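Local coordinates for protein haloalkane dehalogenase (PDB 4MJ3) that probably cleaves carbon–halogen bonds of haloalkanes by hydrolysis, giving an alcohol and a halide ion, as an alpha/beta-hydrolase fold haloalkane dehalogenase, at residues V77-V82 / D103-A108; V48-H53 / I112-V117. All blocks are in the same frame, centred on the assembly; numbering follows the deposited sequence.

Interaction 1 (V77-V82 / D103-A108)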
loop_
_atom_site.group_PDB
_atom_site.type_symbol
_atom_site.label_atom_id
_atom_site.label_comp_id
_atom_site.label_asym_id
_atom_site.label_seq_id
_atom_site.Cartn_x
_atom_site.Cartn_y
_atom_site.Cartn_z
ATOM N N VAL A 77 -6.383 10.557 -2.134
ATOM C CA VAL A 77 -5.513 10.259 -3.242
ATOM C C VAL A 77 -5.012 8.829 -3.069
ATOM O O VAL A 77 -4.551 8.462 -1.990
ATOM C CB VAL A 77 -4.339 11.251 -3.289
ATOM C CG1 VAL A 77 -3.416 10.923 -4.441
ATOM C CG2 VAL A 77 -4.886 12.669 -3.392
ATOM N N ALA A 78 -5.165 8.006 -4.104
ATOM C CA ALA A 78 -4.717 6.613 -4.056
ATOM C C ALA A 78 -3.863 6.354 -5.289
ATOM O O ALA A 78 -4.262 6.704 -6.404
ATOM C CB ALA A 78 -5.908 5.662 -4.038
ATOM N N ILE A 79 -2.689 5.754 -5.103
ATOM C CA ILE A 79 -1.756 5.601 -6.218
ATOM C C ILE A 79 -1.463 4.117 -6.429
ATOM O O ILE A 79 -1.172 3.423 -5.479
ATOM C CB ILE A 79 -0.433 6.349 -5.910
ATOM C CG1 ILE A 79 -0.696 7.837 -5.666
ATOM C CG2 ILE A 79 0.577 6.145 -7.039
ATOM C CD1 ILE A 79 0.520 8.625 -5.240
ATOM N N ASP A 80 -1.501 3.664 -7.679
ATOM C CA ASP A 80 -1.141 2.296 -8.013
ATOM C C ASP A 80 0.380 2.131 -8.171
ATOM O O ASP A 80 1.021 2.820 -8.956
ATOM C CB ASP A 80 -1.794 1.840 -9.320
ATOM C CG ASP A 80 -3.305 1.665 -9.225
ATOM O OD1 ASP A 80 -3.888 1.610 -8.101
ATOM O OD2 ASP A 80 -3.929 1.604 -10.313
ATOM N N LEU A 81 0.936 1.188 -7.441
ATOM C CA LEU A 81 2.357 0.850 -7.562
ATOM C C LEU A 81 2.678 0.401 -8.985
ATOM O O LEU A 81 1.863 -0.218 -9.642
ATOM C CB LEU A 81 2.707 -0.266 -6.585
ATOM C CG LEU A 81 2.599 0.040 -5.085
ATOM C CD1 LEU A 81 2.647 -1.235 -4.263
ATOM C CD2 LEU A 81 3.695 0.984 -4.667
ATOM N N VAL A 82 3.909 0.669 -9.410
ATOM C CA VAL A 82 4.419 0.149 -10.672
ATOM C C VAL A 82 4.297 -1.368 -10.584
ATOM O O VAL A 82 4.684 -1.973 -9.594
ATOM C CB VAL A 82 5.876 0.601 -10.904
ATOM C CG1 VAL A 82 6.489 -0.100 -12.101
ATOM C CG2 VAL A 82 5.935 2.120 -11.109
ATOM N N ASP A 103 11.570 4.848 -5.038
ATOM C CA ASP A 103 11.870 5.968 -5.935
ATOM C C ASP A 103 10.678 6.287 -6.853
ATOM O O ASP A 103 10.346 7.470 -7.106
ATOM C CB ASP A 103 13.135 5.704 -6.760
ATOM C CG ASP A 103 14.416 5.733 -5.912
ATOM O OD1 ASP A 103 14.390 6.299 -4.798
ATOM O OD2 ASP A 103 15.423 5.141 -6.343
ATOM N N TRP A 104 10.036 5.250 -7.358
ATOM C CA TRP A 104 8.861 5.446 -8.224
ATOM C C TRP A 104 7.710 6.101 -7.470
ATOM O O TRP A 104 7.101 7.066 -7.946
ATOM C CB TRP A 104 8.391 4.114 -8.809
ATOM C CG TRP A 104 9.271 3.537 -9.860
ATOM C CD1 TRP A 104 9.970 4.211 -10.812
ATOM C CD2 TRP A 104 9.507 2.141 -10.090
ATOM N NE1 TRP A 104 10.623 3.312 -11.637
ATOM C CE2 TRP A 104 10.350 2.039 -11.223
ATOM C CE3 TRP A 104 9.050 0.969 -9.482
ATOM C CZ2 TRP A 104 10.771 0.806 -11.734
ATOM C CZ3 TRP A 104 9.456 -0.254 -9.992
ATOM C CH2 TRP A 104 10.333 -0.326 -11.095
HETATM N N MSE A 105 7.431 5.629 -6.264
HETATM C CA MSE A 105 6.343 6.211 -5.475
HETATM C C MSE A 105 6.622 7.649 -5.072
HETATM O O MSE A 105 5.719 8.502 -5.132
HETATM C CB MSE A 105 6.051 5.334 -4.256
HETATM C CG MSE A 105 4.943 5.874 -3.360
HETATM SE SE MSE A 105 3.236 6.170 -4.320
HETATM C CE MSE A 105 2.715 4.322 -4.664
ATOM N N TRP A 106 7.852 7.935 -4.646
ATOM C CA TRP A 106 8.217 9.301 -4.305
ATOM C C TRP A 106 8.061 10.203 -5.516
ATOM O O TRP A 106 7.501 11.282 -5.395
ATOM C CB TRP A 106 9.635 9.407 -3.745
ATOM C CG TRP A 106 9.948 10.773 -3.301
ATOM C CD1 TRP A 106 10.894 11.596 -3.817
ATOM C CD2 TRP A 106 9.289 11.520 -2.259
ATOM N NE1 TRP A 106 10.885 12.792 -3.154
ATOM C CE2 TRP A 106 9.915 12.778 -2.196
ATOM C CE3 TRP A 106 8.255 11.241 -1.371
ATOM C CZ2 TRP A 106 9.533 13.757 -1.284
ATOM C CZ3 TRP A 106 7.879 12.219 -0.456
ATOM C CH2 TRP A 106 8.503 13.450 -0.423
ATOM N N ALA A 107 8.521 9.744 -6.682
ATOM C CA ALA A 107 8.377 10.532 -7.902
ATOM C C ALA A 107 6.911 10.830 -8.233
ATOM O O ALA A 107 6.591 11.944 -8.638
ATOM C CB ALA A 107 9.051 9.846 -9.058
ATOM N N ALA A 108 6.034 9.850 -8.032
ATOM C CA ALA A 108 4.598 10.043 -8.222
ATOM C C ALA A 108 4.012 11.090 -7.280
ATOM O O ALA A 108 3.312 12.022 -7.707
ATOM C CB ALA A 108 3.857 8.737 -8.053
#
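Met105, a selenomethionine, is the main bump on the helix side. Its CG runs anti to the backbone N (chi1 179°). Two further bends, at chi2 and chi3, fold the tip toward the strand. The tip fills the hollow between Ile79 and Leu81. Met105 CE lies 3.7 Å from Ile79 CG2. Met105 SE sits 3.8 Å from Ile79 CD1. On the other flank Leu81 CD2 meets Met105 CE at 3.5 Å, a tight carbon pair, with the two side chains crossing at about a right angle. One turn along the helix, Ala108 offers just a small methyl. Ala108 CB stands 4.3 Å from Ile79 CG2.

Beyond the strand end, Val82 lies over one face of the Trp104 indole. Val82 CG1 sits above the six-membered ring of Trp104, 3.9 Å from the centroid and 19° off the normal, as a CH-pi contact. CG2 covers the same face nearer the rim. The indole NE1 is hydrogen-bonded to Ser28 O, which helps fix the ring's rotation. No hydrogen bond joins the two segments. The interface is apolar helix-on-sheet packing, with helix 98-112 laid against strand 75-79 and its outgoing loop, as in the alpha/beta-hydrolase fold.

Interaction 2 (V48-H53 / I112-V117)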
loop_
_atom_site.group_PDB
_atom_site.type_symbol
_atom_site.label_atom_id
_atom_site.label_comp_id
_atom_site.label_asym_id
_atom_site.label_seq_id
_atom_site.Cartn_x
_atom_site.Cartn_y
_atom_site.Cartn_z
ATOM N N VAL A 48 -4.987 16.230 2.514
ATOM C CA VAL A 48 -4.720 15.067 1.688
ATOM C C VAL A 48 -4.608 13.824 2.553
ATOM O O VAL A 48 -3.834 13.796 3.514
ATOM C CB VAL A 48 -3.419 15.238 0.887
ATOM C CG1 VAL A 48 -3.026 13.932 0.192
ATOM C CG2 VAL A 48 -3.544 16.374 -0.118
ATOM N N VAL A 49 -5.332 12.780 2.159
ATOM C CA VAL A 49 -5.159 11.447 2.723
ATOM C C VAL A 49 -4.642 10.570 1.590
ATOM O O VAL A 49 -5.338 10.375 0.589
ATOM C CB VAL A 49 -6.478 10.898 3.255
ATOM C CG1 VAL A 49 -6.283 9.506 3.848
ATOM C CG2 VAL A 49 -7.071 11.872 4.273
ATOM N N LEU A 50 -3.425 10.080 1.738
ATOM C CA LEU A 50 -2.785 9.264 0.702
ATOM C C LEU A 50 -2.941 7.808 1.047
ATOM O O LEU A 50 -2.460 7.353 2.092
ATOM C CB LEU A 50 -1.305 9.630 0.577
ATOM C CG LEU A 50 -0.512 8.819 -0.440
ATOM C CD1 LEU A 50 -1.041 9.006 -1.850
ATOM C CD2 LEU A 50 0.936 9.255 -0.346
ATOM N N LEU A 51 -3.594 7.064 0.152
ATOM C CA LEU A 51 -3.969 5.681 0.383
ATOM C C LEU A 51 -3.097 4.759 -0.449
ATOM O O LEU A 51 -3.197 4.753 -1.673
ATOM C CB LEU A 51 -5.434 5.469 -0.014
ATOM C CG LEU A 51 -6.451 6.414 0.639
ATOM C CD1 LEU A 51 -7.789 6.356 -0.077
ATOM C CD2 LEU A 51 -6.615 6.094 2.108
ATOM N N LEU A 52 -2.226 4.004 0.212
ATOM C CA LEU A 52 -1.296 3.133 -0.497
ATOM C C LEU A 52 -1.615 1.665 -0.285
ATOM O O LEU A 52 -1.763 1.204 0.852
ATOM C CB LEU A 52 0.153 3.427 -0.084
ATOM C CG LEU A 52 0.652 4.858 -0.338
ATOM C CD1 LEU A 52 2.155 4.944 -0.056
ATOM C CD2 LEU A 52 0.342 5.343 -1.747
ATOM N N HIS A 53 -1.751 0.956 -1.398
ATOM C CA HIS A 53 -2.041 -0.463 -1.418
ATOM C C HIS A 53 -0.735 -1.222 -1.544
ATOM O O HIS A 53 0.320 -0.650 -1.831
ATOM C CB HIS A 53 -2.915 -0.785 -2.622
ATOM C CG HIS A 53 -2.153 -0.828 -3.906
ATOM N ND1 HIS A 53 -1.501 -1.955 -4.339
ATOM C CD2 HIS A 53 -1.850 0.144 -4.797
ATOM C CE1 HIS A 53 -0.867 -1.693 -5.464
ATOM N NE2 HIS A 53 -1.068 -0.430 -5.767
ATOM N N ILE A 112 2.456 14.616 -8.634
ATOM C CA ILE A 112 1.102 15.006 -8.275
ATOM C C ILE A 112 1.101 16.309 -7.460
ATOM O O ILE A 112 0.220 17.159 -7.638
ATOM C CB ILE A 112 0.365 13.902 -7.500
ATOM C CG1 ILE A 112 0.239 12.648 -8.373
ATOM C CG2 ILE A 112 -1.005 14.411 -7.084
ATOM C CD1 ILE A 112 -0.111 11.410 -7.605
ATOM N N GLY A 113 2.130 16.496 -6.641
ATOM C CA GLY A 113 2.345 17.742 -5.902
ATOM C C GLY A 113 1.686 17.763 -4.540
ATOM O O GLY A 113 1.188 18.786 -4.098
ATOM N N LEU A 114 1.683 16.626 -3.871
ATOM C CA LEU A 114 1.025 16.495 -2.575
ATOM C C LEU A 114 1.857 17.108 -1.446
ATOM O O LEU A 114 3.088 17.011 -1.460
ATOM C CB LEU A 114 0.763 15.018 -2.275
ATOM C CG LEU A 114 -0.061 14.245 -3.303
ATOM C CD1 LEU A 114 -0.196 12.798 -2.893
ATOM C CD2 LEU A 114 -1.434 14.877 -3.473
ATOM N N ALA A 115 1.166 17.738 -0.489
ATOM C CA ALA A 115 1.790 18.349 0.689
ATOM C C ALA A 115 1.033 17.981 1.960
ATOM O O ALA A 115 -0.170 17.744 1.909
ATOM C CB ALA A 115 1.815 19.873 0.532
ATOM N N ASP A 116 1.738 17.990 3.096
ATOM C CA ASP A 116 1.125 17.829 4.414
ATOM C C ASP A 116 0.187 16.625 4.419
ATOM O O ASP A 116 -0.986 16.703 4.787
ATOM C CB ASP A 116 0.393 19.113 4.827
ATOM C CG ASP A 116 1.326 20.298 4.932
ATOM O OD1 ASP A 116 2.379 20.169 5.593
ATOM O OD2 ASP A 116 1.027 21.356 4.341
ATOM N N VAL A 117 0.756 15.493 4.033
ATOM C CA VAL A 117 0.008 14.289 3.736
ATOM C C VAL A 117 -0.330 13.470 4.980
ATOM O O VAL A 117 0.515 13.317 5.863
ATOM C CB VAL A 117 0.853 13.413 2.775
ATOM C CG1 VAL A 117 0.238 12.057 2.573
ATOM C CG2 VAL A 117 1.028 14.145 1.462
HETATM O O HOH W 1 -3.375 15.423 5.724
HETATM O O HOH W 2 -2.813 18.148 3.043
#
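Leu50 and Val48 meet Val117 and Leu114 in an apolar cluster where the loop after helix 98-112 enters the sheet. The closest pair is Leu50 CB with Val117 CG1, at 3.5 Å. Val117 CG1 also lies near Leu50 CD2, so this one methyl touches the leucine at two points, the two side chains crossing at a slant. Leu50 CG is anti to its backbone N (chi1 178°), and the chain then bends at chi2 62°. Leu50 CD1 meets CD1 of Leu114 at 4.0 Å. The other branch of Leu114, CD2, reaches CG1 of Val48 at 4.1 Å. Leu114 thus spreads its two methyls over two strand residues, crossing each at about a right angle.

Two waters join the backbones at the outer end of this cluster. Water 1 lies between two carbonyls, 2.8 Å from Val48 O and 2.9 Å from Asp116 O. Acceptors elsewhere also compete for its two protons, so neither bond need be made all the time. Water 2 accepts from Val48 N at 2.9 Å and can donate to Ala115 O, also at 2.9 Å. No direct hydrogen bond crosses between the two segments.

Farther out, sheet bonds hold strand 48-52 in place. Val48 and Leu50 are hydrogen-bonded to Thr118, and Leu50 also to Val120. Gly113 has a positive phi of 90° and turns the chain away from the helix, toward buried Leu114. Leu50 also touches Ile79, and Leu114 touches Arg75, both of strand 75-79. The loop 113-116 therefore brings the chain from helix 98-112 into strand 117-121, which lies parallel to strand 48-52, while strand 75-79 flanks strand 48-52 on its other side.

In the fold
Interactions 1 and 2 have centres about 10 Å apart and share one sheet. Strands 75-79 and 48-52 are neighbours in it. Probable hydrogen bonds join them, Val77 O to Leu51 N at 2.7 Å and Val77 N to Val49 O at 2.9 Å. In sequence, both segments of interaction 1 fall between the two of interaction 2. Helix 98-112 serves both: its middle packs in interaction 1, and its exit leads into interaction 2. Strand 75-79, this helix and strand 117-121 form a beta-alpha-beta crossover that passes over strand 48-52. His53 NE2 is hydrogen-bonded to Leu81 N. As in other alpha/beta-hydrolases, strand 117-121 probably leads to the nucleophile elbow, so both contacts would lie in the core beneath the active site.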